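Local atomic coordinates of glutathione s-transferase (Sphingomonas paucimobilis, PDB entry 1F2E), a protein that binds glutathione and probably transfers it to electrophilic substrates, working as a dimeric glutathione S-transferase. Residues His106-Pro111 against Ala126-Asn131; Pro111-Ala116 against Ala166-Asp171. All blocks are in the same frame, centred on the assembly; numbering follows the deposited sequence.

Contact 1 (His106-Pro111 against Ala126-Asn131). With GSH (glutathione), chain E.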
# COMPACT_ATOMS: atom_id res chain seq x y z
N HIS A 106 1.04 5.04 7.59
CA HIS A 106 -0.12 5.92 7.44
C HIS A 106 -1.34 5.37 8.18
O HIS A 106 -2.06 6.11 8.85
CB HIS A 106 -0.45 6.09 5.94
CG HIS A 106 -1.56 7.05 5.66
ND1 HIS A 106 -1.90 7.44 4.38
CD2 HIS A 106 -2.45 7.66 6.48
CE1 HIS A 106 -2.94 8.25 4.43
NE2 HIS A 106 -3.29 8.40 5.69
N LYS A 107 -1.55 4.06 8.07
CA LYS A 107 -2.70 3.44 8.72
C LYS A 107 -2.65 3.43 10.24
O LYS A 107 -3.70 3.41 10.88
CB LYS A 107 -2.89 2.02 8.17
CG LYS A 107 -3.39 2.03 6.73
CD LYS A 107 -4.64 2.91 6.63
CE LYS A 107 -5.19 3.02 5.22
NZ LYS A 107 -6.50 3.74 5.18
N ALA A 108 -1.45 3.48 10.81
CA ALA A 108 -1.31 3.49 12.26
C ALA A 108 -1.89 4.77 12.88
O ALA A 108 -2.25 4.78 14.06
CB ALA A 108 0.17 3.35 12.64
N PHE A 109 -1.97 5.83 12.08
CA PHE A 109 -2.49 7.13 12.51
C PHE A 109 -4.02 7.23 12.53
O PHE A 109 -4.59 7.90 13.39
CB PHE A 109 -2.01 8.24 11.56
CG PHE A 109 -0.57 8.63 11.75
CD1 PHE A 109 -0.22 9.60 12.69
CD2 PHE A 109 0.42 8.04 10.99
CE1 PHE A 109 1.11 9.98 12.86
CE2 PHE A 109 1.76 8.41 11.15
CZ PHE A 109 2.10 9.38 12.09
N VAL A 110 -4.67 6.58 11.57
CA VAL A 110 -6.12 6.63 11.44
C VAL A 110 -6.91 6.80 12.74
O VAL A 110 -7.65 7.77 12.89
CB VAL A 110 -6.64 5.39 10.65
CG1 VAL A 110 -8.17 5.37 10.64
CG2 VAL A 110 -6.12 5.44 9.21
N PRO A 111 -6.76 5.87 13.69
CA PRO A 111 -7.49 5.96 14.96
C PRO A 111 -7.31 7.30 15.68
O PRO A 111 -8.22 7.76 16.37
CB PRO A 111 -6.94 4.79 15.77
CG PRO A 111 -6.56 3.79 14.72
CD PRO A 111 -5.91 4.66 13.66
N ALA A 126 -1.38 5.39 19.35
CA ALA A 126 -0.19 6.15 19.72
C ALA A 126 1.01 5.23 19.89
O ALA A 126 2.10 5.52 19.39
CB ALA A 126 -0.43 6.93 21.02
N GLU A 127 0.81 4.12 20.58
CA GLU A 127 1.89 3.17 20.80
C GLU A 127 2.38 2.60 19.47
O GLU A 127 3.59 2.40 19.28
CB GLU A 127 1.45 2.04 21.73
CG GLU A 127 2.46 0.90 21.84
CD GLU A 127 2.06 -0.15 22.86
OE1 GLU A 127 0.89 -0.14 23.32
OE2 GLU A 127 2.92 -0.98 23.21
N SER A 128 1.46 2.33 18.54
CA SER A 128 1.84 1.80 17.23
C SER A 128 2.60 2.86 16.42
O SER A 128 3.62 2.55 15.78
CB SER A 128 0.60 1.35 16.45
OG SER A 128 0.97 0.79 15.20
N VAL A 129 2.11 4.10 16.44
CA VAL A 129 2.80 5.18 15.74
C VAL A 129 4.20 5.34 16.33
O VAL A 129 5.17 5.50 15.59
CB VAL A 129 2.03 6.53 15.86
CG1 VAL A 129 2.84 7.67 15.24
CG2 VAL A 129 0.68 6.41 15.15
N LYS A 130 4.32 5.27 17.65
CA LYS A 130 5.62 5.40 18.30
C LYS A 130 6.56 4.27 17.91
O LYS A 130 7.75 4.48 17.73
CB LYS A 130 5.50 5.43 19.82
CG LYS A 130 4.99 6.73 20.41
CD LYS A 130 5.06 6.68 21.92
CE LYS A 130 4.47 7.91 22.55
NZ LYS A 130 4.52 7.79 24.03
N ASN A 131 6.02 3.06 17.80
CA ASN A 131 6.84 1.91 17.44
C ASN A 131 7.39 2.05 16.03
O ASN A 131 8.52 1.66 15.77
CB ASN A 131 6.04 0.61 17.56
CG ASN A 131 6.92 -0.62 17.44
OD1 ASN A 131 7.21 -1.09 16.35
ND2 ASN A 131 7.35 -1.14 18.58
N1 GSH E . -4.71 4.30 0.95
CA1 GSH E . -5.05 5.60 0.39
C1 GSH E . -3.84 6.26 -0.34
O11 GSH E . -2.73 5.65 -0.36
O12 GSH E . -4.03 7.39 -0.90
CB1 GSH E . -5.56 6.45 1.58
CG1 GSH E . -6.13 7.86 1.31
CD1 GSH E . -6.60 8.53 2.60
OE1 GSH E . -6.44 7.99 3.70
N2 GSH E . -7.20 9.72 2.45
CA2 GSH E . -7.74 10.53 3.55
C2 GSH E . -9.13 11.00 3.21
O2 GSH E . -9.33 11.58 2.13
CB2 GSH E . -6.89 11.78 3.82
SG2 GSH E . -5.20 11.49 4.36
N3 GSH E . -10.09 10.76 4.10
CA3 GSH E . -11.48 11.16 3.85
C3 GSH E . -12.04 11.94 5.00
O31 GSH E . -11.25 12.31 5.91
O32 GSH E . -13.28 12.17 4.98

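Contact 2 (Pro111-Ala116 against Ala166-Asp171)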
# COMPACT_ATOMS: atom_id res chain seq x y z
N PRO A 111 -6.76 5.87 13.69
CA PRO A 111 -7.49 5.96 14.96
C PRO A 111 -7.31 7.30 15.68
O PRO A 111 -8.22 7.76 16.37
CB PRO A 111 -6.94 4.79 15.77
CG PRO A 111 -6.56 3.79 14.72
CD PRO A 111 -5.91 4.66 13.66
N LEU A 112 -6.14 7.90 15.54
CA LEU A 112 -5.83 9.17 16.18
C LEU A 112 -6.48 10.36 15.49
O LEU A 112 -6.61 11.43 16.07
CB LEU A 112 -4.31 9.40 16.21
CG LEU A 112 -3.46 8.35 16.93
CD1 LEU A 112 -1.99 8.68 16.74
CD2 LEU A 112 -3.83 8.33 18.41
N PHE A 113 -6.88 10.17 14.23
CA PHE A 113 -7.51 11.23 13.45
C PHE A 113 -9.03 11.06 13.45
O PHE A 113 -9.76 11.95 13.02
CB PHE A 113 -7.00 11.20 12.01
CG PHE A 113 -5.53 11.50 11.88
CD1 PHE A 113 -4.82 11.08 10.75
CD2 PHE A 113 -4.84 12.20 12.87
CE1 PHE A 113 -3.47 11.36 10.61
CE2 PHE A 113 -3.49 12.48 12.74
CZ PHE A 113 -2.80 12.06 11.61
N ALA A 114 -9.49 9.90 13.90
CA ALA A 114 -10.92 9.62 13.95
C ALA A 114 -11.52 10.24 15.20
O ALA A 114 -10.89 10.28 16.26
CB ALA A 114 -11.16 8.11 13.94
N PRO A 115 -12.76 10.74 15.10
CA PRO A 115 -13.45 11.38 16.22
C PRO A 115 -13.94 10.40 17.30
O PRO A 115 -13.51 10.47 18.46
CB PRO A 115 -14.61 12.09 15.54
CG PRO A 115 -14.97 11.12 14.44
CD PRO A 115 -13.60 10.75 13.88
N ALA A 116 -14.82 9.50 16.91
CA ALA A 116 -15.41 8.52 17.82
C ALA A 116 -14.44 7.56 18.49
O ALA A 116 -14.85 6.75 19.33
CB ALA A 116 -16.50 7.74 17.09
N ALA A 166 3.48 15.05 16.35
CA ALA A 166 3.40 16.12 17.33
C ALA A 166 1.98 16.61 17.60
O ALA A 166 1.61 16.84 18.75
CB ALA A 166 4.29 17.30 16.91
N TYR A 167 1.18 16.77 16.54
CA TYR A 167 -0.17 17.27 16.73
C TYR A 167 -1.11 16.32 17.46
O TYR A 167 -2.12 16.77 18.01
CB TYR A 167 -0.79 17.70 15.39
CG TYR A 167 -0.01 18.83 14.74
CD1 TYR A 167 1.00 18.56 13.82
CD2 TYR A 167 -0.21 20.16 15.13
CE1 TYR A 167 1.80 19.57 13.30
CE2 TYR A 167 0.59 21.19 14.62
CZ TYR A 167 1.60 20.88 13.70
OH TYR A 167 2.44 21.86 13.22
N VAL A 168 -0.79 15.03 17.47
CA VAL A 168 -1.63 14.07 18.19
C VAL A 168 -0.97 13.61 19.51
O VAL A 168 -1.29 12.55 20.03
CB VAL A 168 -1.97 12.83 17.32
CG1 VAL A 168 -2.86 13.24 16.15
CG2 VAL A 168 -0.71 12.17 16.80
N GLY A 169 -0.03 14.42 20.02
CA GLY A 169 0.61 14.12 21.29
C GLY A 169 1.88 13.28 21.34
O GLY A 169 2.22 12.76 22.41
N ILE A 170 2.59 13.15 20.23
CA ILE A 170 3.81 12.36 20.19
C ILE A 170 4.99 13.27 19.91
O ILE A 170 5.23 13.68 18.78
CB ILE A 170 3.70 11.27 19.10
CG1 ILE A 170 2.58 10.30 19.47
CG2 ILE A 170 5.02 10.53 18.95
CD1 ILE A 170 2.22 9.32 18.37
N ASP A 171 5.73 13.60 20.97
CA ASP A 171 6.88 14.51 20.86
C ASP A 171 7.96 14.00 19.92
O ASP A 171 8.63 13.00 20.20
CB ASP A 171 7.49 14.75 22.23
CG ASP A 171 8.49 15.89 22.23
OD1 ASP A 171 9.13 16.13 21.18
OD2 ASP A 171 8.66 16.54 23.28

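Contact 1 (His106-Pro111 against Ala126-Asn131)
Val129 drives both of its methyl groups into the side of the neighbouring helix, where Phe109 and Ala108 receive them. Its CG2 lies over one face of the Phe109 ring, 4.1 Å from the ring centroid and 10° off the ring normal, a CH-pi contact. With chi1 at 174°, CG1 stands opposite the backbone N across CA-CB and reaches the rim of the same ring, 3.7 Å from Phe109 CZ. Ala108 suits the point where the backbones come nearest: its CB, 4.0 Å from Val129 CG2, is small enough to let the axes of segments 106-111 and 126-131 approach to 8.5 Å. Ser128 OG rests against the Ala108 CB methyl. The two segments, nearly antiparallel at 156°, lie on helices 89-113 and 119-141 of the all-helical C-terminal domain of the glutathione S-transferase fold. The ring of Trp164 meets Phe109 edge-to-face. Three residues before Phe109, His106 turns to the glutathione pocket, its CE1 3.6 Å from the ligand's OE1 and its NE2 3.9 Å from the ligand's SG2, with Cys10 and Trp164 also touching its side chain. An alanine in place of His106 would remove the imidazole and would probably open a gap beside the glutathione sulfur and the Trp164 ring.

Contact 2 (Pro111-Ala116 against Ala166-Asp171)
The ring of Phe113 meets Val168 with its edge: Val168 CG1 lies near the ring plane, 3.6 Å from Phe113 CE2 and 4.0 Å from Phe113 CD2. A second aromatic, Trp164, packs edge-to-face with Phe113. The contact belongs to the helical C-terminal domain of the glutathione S-transferase fold, where the frayed end of helix 89-113 meets the loop between helices 153-161 and 176-185. Val168 is the hub on the loop side, and its branched CB suits it to serve two partners at once. While CG1 goes to the phenylalanine, CG2 touches Leu112 CD1 at 3.7 Å. The valine torsion explains this division: at chi1 -67°, CG1 stands opposite the carbonyl carbon and CG2 sits between the backbone N and that carbon. Leucine suits its place because its long branched end can span the interval between the backbones, whose nearest CA atoms, Leu112 CA and Val168 CA, are 6.8 Å apart. Its side chain also leans on Ala125 of helix 119-141. The Phe113 side chain lies about 6 Å from a bound glutathione. Gly169 follows the valine with phi at 90°, where a CB would collide with the carbonyl O of Val168, and its backbone N donates a hydrogen bond to Ala166 O at 3.2 Å.

How the contacts relate
Contacts 1 and 2 lie with their centres about 9 Å apart, on the same side of the chain's centre, and share Pro111 on helix 89-113. Along the chain their segments alternate: 106-111 runs into 111-116, then come 126-131 on helix 119-141 and finally the loop segment 166-171. The two contacts touch directly, with Val129 CG1 3.6 Å from Ile170 CD1 and Val129 CG2 3.9 Å from Leu112 CD1. Together they join two helices and a later loop in one continuous apolar patch of the C-terminal domain. Contact 1 reaches the glutathione pocket through His106, and Phe113 of contact 2 lies near the bound glutathione.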